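Basic blue protein (Cucumis sativus, PDB 2CBP) binds a single type 1 copper ion and, as a blue copper protein of the phytocyanin family, probably carries electrons. Local coordinates at residues Cys52-Pro55 / Ala56-Val60; Lys69-Lys72 / Gly73-Phe77. One frame throughout, in Å; residues are numbered along the deposited sequence.

Interaction 1 of 2, residues Cys52-Pro55 / Ala56-Val60; sequences CNTP and AGAKV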
ATOM      1  N   CYS A  52       8.677   8.062   5.194  1.00  7.33           N
ATOM      2  CA  CYS A  52       8.954   6.632   5.355  1.00  4.26           C
ATOM      3  C   CYS A  52       9.126   6.316   6.831  1.00 10.43           C
ATOM      4  O   CYS A  52       9.878   5.402   7.202  1.00  9.76           O
ATOM      5  CB  CYS A  52      10.162   6.227   4.492  1.00  5.56           C
ATOM      6  SG  CYS A  52       9.712   6.104   2.760  1.00  6.39           S
ATOM      7  N   ASN A  53       8.404   7.056   7.657  1.00  8.80           N
ATOM      8  CA  ASN A  53       8.421   6.852   9.105  1.00 12.67           C
ATOM      9  C   ASN A  53       7.052   6.247   9.475  1.00 10.96           C
ATOM     10  O   ASN A  53       6.052   6.822   9.054  1.00 16.70           O
ATOM     11  CB  ASN A  53       8.735   8.112   9.881  1.00 16.59           C
ATOM     12  CG  ASN A  53      10.154   8.607   9.774  1.00 21.92           C
ATOM     13  OD1 ASN A  53      11.166   7.904   9.855  1.00 24.58           O
ATOM     14  ND2 ASN A  53      10.254   9.919   9.564  1.00 27.21           N
ATOM     15  N   THR A  54       7.056   5.146  10.196  1.00 11.70           N
ATOM     16  CA  THR A  54       5.828   4.464  10.640  1.00  9.82           C
ATOM     17  C   THR A  54       5.287   5.108  11.921  1.00 14.77           C
ATOM     18  O   THR A  54       5.963   5.094  12.982  1.00 15.38           O
ATOM     19  CB  THR A  54       6.067   2.948  10.893  1.00  8.81           C
ATOM     20  OG1 THR A  54       6.590   2.364   9.735  1.00  9.08           O
ATOM     21  CG2 THR A  54       4.751   2.252  11.248  1.00  9.89           C
ATOM     22  N   PRO A  55       4.083   5.654  11.834  1.00 11.08           N
ATOM     23  CA  PRO A  55       3.430   6.267  12.984  1.00 13.94           C
ATOM     24  C   PRO A  55       3.105   5.196  14.019  1.00 12.89           C
ATOM     25  O   PRO A  55       2.850   4.020  13.652  1.00 10.61           O
ATOM     26  CB  PRO A  55       2.145   6.888  12.417  1.00 15.58           C
ATOM     27  CG  PRO A  55       2.267   6.906  10.913  1.00 14.53           C
ATOM     28  CD  PRO A  55       3.199   5.711  10.627  1.00 12.58           C
ATOM     29  N   ALA A  56       3.086   5.601  15.287  1.00 12.71           N
ATOM     30  CA  ALA A  56       2.742   4.698  16.379  1.00 12.42           C
ATOM     31  C   ALA A  56       1.322   4.144  16.138  1.00 13.19           C
ATOM     32  O   ALA A  56       0.400   4.929  15.848  1.00 15.47           O
ATOM     33  CB  ALA A  56       2.745   5.410  17.731  1.00 12.70           C
ATOM     34  N   GLY A  57       1.187   2.843  16.273  1.00 16.15           N
ATOM     35  CA  GLY A  57      -0.113   2.190  16.126  1.00 16.80           C
ATOM     36  C   GLY A  57      -0.576   1.852  14.732  1.00 14.47           C
ATOM     37  O   GLY A  57      -1.719   1.345  14.568  1.00 14.29           O
ATOM     38  N   ALA A  58       0.273   2.111  13.777  1.00  8.88           N
ATOM     39  CA  ALA A  58      -0.043   1.807  12.365  1.00  9.41           C
ATOM     40  C   ALA A  58      -0.326   0.303  12.247  1.00  9.87           C
ATOM     41  O   ALA A  58       0.396  -0.523  12.832  1.00 12.32           O
ATOM     42  CB  ALA A  58       1.150   2.250  11.534  1.00  7.19           C
ATOM     43  N   LYS A  59      -1.340  -0.046  11.483  1.00 13.09           N
ATOM     44  CA  LYS A  59      -1.739  -1.443  11.233  1.00 14.15           C
ATOM     45  C   LYS A  59      -0.764  -2.062  10.209  1.00  5.90           C
ATOM     46  O   LYS A  59      -0.486  -1.471   9.187  1.00  6.89           O
ATOM     47  CB  LYS A  59      -3.118  -1.588  10.637  1.00 18.86           C
ATOM     48  CG  LYS A  59      -3.835  -2.904  10.704  1.00 27.39           C
ATOM     49  CD  LYS A  59      -3.057  -4.183  10.528  1.00 35.61           C
ATOM     50  CE  LYS A  59      -3.931  -5.418  10.318  1.00 38.75           C
ATOM     51  NZ  LYS A  59      -3.242  -6.710  10.560  1.00 39.43           N
ATOM     52  N   VAL A  60      -0.314  -3.253  10.568  1.00  7.69           N
ATOM     53  CA  VAL A  60       0.600  -4.037   9.743  1.00  8.05           C
ATOM     54  C   VAL A  60      -0.057  -5.333   9.285  1.00  7.48           C
ATOM     55  O   VAL A  60      -0.611  -6.046  10.151  1.00  9.33           O
ATOM     56  CB  VAL A  60       1.908  -4.300  10.515  1.00 11.27           C
ATOM     57  CG1 VAL A  60       2.891  -5.115   9.680  1.00 12.47           C
ATOM     58  CG2 VAL A  60       2.529  -3.014  11.019  1.00 16.76           C
TER
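The backbone of Pro55 and Ala58 closes a tight turn here, and the Ala58 methyl packs against Thr54 CG2 and the edge of the Pro55 ring. The polar part of the contact is one main-chain hydrogen bond, from Ala58 N to Pro55 O, 3.2 Å long. It is moderately straight at the hydrogen, with an N-H...O angle of 153°. The donor stands 40° above the carbonyl plane, so it does not meet a lone pair. Gly57 takes the third position of the turn with positive phi, 83°, a value that suits a residue without a side chain.

The apolar part centres on the methyl group of Ala58, which points back to the residues before the turn. Ala58 CB also lies close to the turn's own carbonyl oxygen, Pro55 O, 3.2 Å away. Thr54 CG2 meets Ala58 CB methyl to methyl at 3.6 Å. Thr54 reaches it because CG2 is anti to the backbone N. The same rotation sets OG1 beside that N, and OG1 is hydrogen-bonded to Asn80 ND2. The Pro55 ring comes to the same methyl with its CD edge, 4.1 Å from Ala58 CB. Thr54 and Ala58 also lie on Val42, and Pro55 lies on Val44, so strand 41-44 backs this cluster.

Just past the turn, Lys59 curls its chain so that NZ bonds to Val60 O at 2.7 Å. Its amino group also makes a cation-pi contact with Tyr61.

Pro55 to Ala58 form a type II beta turn with a proline at its first position. It lies on the surface and leads the chain from helix 46-51 into edge strand 59-61 of the phytocyanin beta fold.

Interaction 2 of 2, residues Lys69-Lys72 / Gly73-Phe77; sequences KLPK and GQSYF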
ATOM      1  N   LYS A  69      -9.971  -3.015   2.148  1.00  5.59           N
ATOM      2  CA  LYS A  69     -11.136  -2.247   1.696  1.00 12.69           C
ATOM      3  C   LYS A  69     -10.821  -0.774   1.975  1.00 11.14           C
ATOM      4  O   LYS A  69     -10.383  -0.414   3.070  1.00 12.40           O
ATOM      5  CB  LYS A  69     -12.417  -2.666   2.370  0.50 10.95           C
ATOM      6  CG  LYS A  69     -13.728  -2.387   1.648  0.50 18.60           C
ATOM      7  CD  LYS A  69     -14.915  -2.702   2.565  0.50 21.53           C
ATOM      8  CE  LYS A  69     -16.239  -2.540   1.843  0.50 26.25           C
ATOM      9  NZ  LYS A  69     -16.339  -1.207   1.202  0.50 27.40           N
ATOM     10  N   LEU A  70     -11.055   0.021   0.949  1.00  9.29           N
ATOM     11  CA  LEU A  70     -10.777   1.446   1.080  1.00  7.79           C
ATOM     12  C   LEU A  70     -11.921   2.272   1.642  1.00 11.82           C
ATOM     13  O   LEU A  70     -13.066   2.225   1.165  1.00 13.85           O
ATOM     14  CB  LEU A  70     -10.487   1.959  -0.328  1.00  8.00           C
ATOM     15  CG  LEU A  70      -9.225   1.486  -1.027  1.00 10.55           C
ATOM     16  CD1 LEU A  70      -9.139   2.181  -2.365  1.00 11.78           C
ATOM     17  CD2 LEU A  70      -7.988   1.746  -0.200  1.00 13.74           C
ATOM     18  N   PRO A  71     -11.569   3.062   2.640  1.00 13.70           N
ATOM     19  CA  PRO A  71     -12.507   4.023   3.247  1.00 11.10           C
ATOM     20  C   PRO A  71     -12.574   5.212   2.279  1.00 10.46           C
ATOM     21  O   PRO A  71     -11.724   5.366   1.337  1.00  8.96           O
ATOM     22  CB  PRO A  71     -11.849   4.350   4.565  1.00 11.79           C
ATOM     23  CG  PRO A  71     -10.353   4.263   4.316  1.00 15.21           C
ATOM     24  CD  PRO A  71     -10.221   3.194   3.243  1.00 11.74           C
ATOM     25  N   LYS A  72     -13.531   6.073   2.478  1.00 12.60           N
ATOM     26  CA  LYS A  72     -13.699   7.289   1.651  1.00 12.31           C
ATOM     27  C   LYS A  72     -12.478   8.178   1.983  1.00 12.53           C
ATOM     28  O   LYS A  72     -12.115   8.283   3.161  1.00 13.11           O
ATOM     29  CB  LYS A  72     -14.956   8.036   2.007  1.00 21.24           C
ATOM     30  CG  LYS A  72     -15.802   8.661   0.956  1.00 30.34           C
ATOM     31  CD  LYS A  72     -15.598  10.137   0.668  1.00 38.32           C
ATOM     32  CE  LYS A  72     -16.056  10.456  -0.737  1.00 45.61           C
ATOM     33  NZ  LYS A  72     -15.680  11.731  -1.347  1.00 44.09           N
ATOM     34  N   GLY A  73     -11.905   8.772   0.957  1.00 11.54           N
ATOM     35  CA  GLY A  73     -10.761   9.661   1.134  1.00  9.71           C
ATOM     36  C   GLY A  73      -9.422   9.041   0.828  1.00  3.90           C
ATOM     37  O   GLY A  73      -9.274   8.063   0.095  1.00  5.98           O
ATOM     38  N   GLN A  74      -8.386   9.681   1.400  1.00  8.14           N
ATOM     39  CA  GLN A  74      -7.002   9.253   1.179  1.00  8.89           C
ATOM     40  C   GLN A  74      -6.542   8.111   2.081  1.00  8.03           C
ATOM     41  O   GLN A  74      -6.840   8.101   3.267  1.00  7.27           O
ATOM     42  CB  GLN A  74      -6.049  10.440   1.410  1.00 14.47           C
ATOM     43  CG  GLN A  74      -6.292  11.621   0.474  1.00 17.37           C
ATOM     44  CD  GLN A  74      -6.101  12.934   1.228  1.00 24.09           C
ATOM     45  OE1 GLN A  74      -7.027  13.726   1.355  1.00 22.99           O
ATOM     46  NE2 GLN A  74      -4.875  13.129   1.743  1.00 21.65           N
ATOM     47  N   SER A  75      -5.795   7.210   1.456  1.00  6.53           N
ATOM     48  CA  SER A  75      -5.171   6.056   2.100  1.00  6.28           C
ATOM     49  C   SER A  75      -3.718   6.002   1.594  1.00  3.20           C
ATOM     50  O   SER A  75      -3.485   6.246   0.407  1.00  4.87           O
ATOM     51  CB  SER A  75      -5.847   4.718   1.875  1.00 11.17           C
ATOM     52  OG  SER A  75      -7.093   4.699   2.550  1.00 11.76           O
ATOM     53  N   TYR A  76      -2.824   5.691   2.510  1.00  2.00           N
ATOM     54  CA  TYR A  76      -1.389   5.583   2.287  1.00  2.49           C
ATOM     55  C   TYR A  76      -0.877   4.246   2.847  1.00  2.00           C
ATOM     56  O   TYR A  76      -1.199   3.870   3.981  1.00  2.85           O
ATOM     57  CB  TYR A  76      -0.680   6.775   2.971  1.00  2.23           C
ATOM     58  CG  TYR A  76      -1.149   8.136   2.468  1.00  2.00           C
ATOM     59  CD1 TYR A  76      -0.592   8.693   1.312  1.00  5.22           C
ATOM     60  CD2 TYR A  76      -2.128   8.846   3.148  1.00  5.45           C
ATOM     61  CE1 TYR A  76      -1.013   9.932   0.833  1.00  4.68           C
ATOM     62  CE2 TYR A  76      -2.560  10.100   2.687  1.00  3.47           C
ATOM     63  CZ  TYR A  76      -1.997  10.634   1.545  1.00  8.38           C
ATOM     64  OH  TYR A  76      -2.436  11.860   1.120  1.00 11.58           O
ATOM     65  N   PHE A  77      -0.109   3.581   2.005  1.00  6.17           N
ATOM     66  CA  PHE A  77       0.476   2.273   2.326  1.00  9.32           C
ATOM     67  C   PHE A  77       1.976   2.283   1.989  1.00  5.30           C
ATOM     68  O   PHE A  77       2.433   2.775   0.952  1.00  3.98           O
ATOM     69  CB  PHE A  77      -0.183   1.092   1.555  1.00  9.07           C
ATOM     70  CG  PHE A  77      -1.676   1.072   1.620  1.00  7.71           C
ATOM     71  CD1 PHE A  77      -2.414   1.825   0.682  1.00 12.16           C
ATOM     72  CD2 PHE A  77      -2.332   0.362   2.603  1.00  9.75           C
ATOM     73  CE1 PHE A  77      -3.808   1.855   0.757  1.00 11.66           C
ATOM     74  CE2 PHE A  77      -3.740   0.372   2.697  1.00  8.17           C
ATOM     75  CZ  PHE A  77      -4.448   1.136   1.756  1.00  7.37           C
TER
HETATM   76  O   HOH W   1      -9.018   5.476   0.784  1.00  8.27           O
HETATM   77  O   HOH W   2      -9.699   8.084   4.605  1.00 32.80           O
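Leu70 lays its CD2 methyl against the rim of the Phe77 ring, 4.1 Å from Phe77 CZ and near the ring plane. The methyl thus meets the ring edge, not its face. Leu70 opens a connection between the two sheets of the cupredoxin fold, from strand 65-69 to strand 73-78, and Phe77 lies on the strand after it. In Leu70, CG lies beside the backbone N (chi1 -67°), and CD2 is the branch that reaches across. Phe32 and Leu30 also touch the Phe77 ring, and Leu30 and Val93 touch Leu70, so this end of the contact belongs to the packing between the sheets.

Ser75 lies nearer the bend. Its CB points to the opposing residues, and OG comes to the edge of the Pro71 ring, 3.5 Å from Pro71 CD. Ser75 is buried, and its OG gives its proton to a water.

Gly73 lies in the bend, at the start of the strand. Its backbone angles, phi 100° and psi -159°, would press a CB against Lys72 O. Lys72 CB points away, yet the bend at chi2 keeps CB, CG and CD all near Gly73 N.

On the outer side of the strand, Gln74 NE2 donates to Tyr76 OH at 2.8 Å, and Tyr76 OH lies close to the amide plane of Gln74.

Polar atoms across the bend are joined through two waters. One donates to Lys72 O and, over a longer 3.2 Å, to Gln74 O. The other sits inside the bend and has three partners: it donates to Pro71 O and Gly73 O, and accepts from Ser75 OG at 2.7 Å.

Overall arrangement
From the N terminus the chain first builds strands 2-4, 29-33 and 41-44, then helix 46-51. Interaction 1 follows: it closes the turn that carries the chain from this helix into strand 59-61, at the edge of the four-stranded sheet beside 41-44. The chain next crosses to the other sheet as strand 65-69. Interaction 2 closes the loop that returns it to the four-stranded sheet as strand 73-78. The two contacts are in series, neither nested nor crossed. The centres of interactions 1 and 2 are about 15 Å apart, and the two do not touch. Strand 41-44 lies between strands 59-61 and 73-78 and links both contacts.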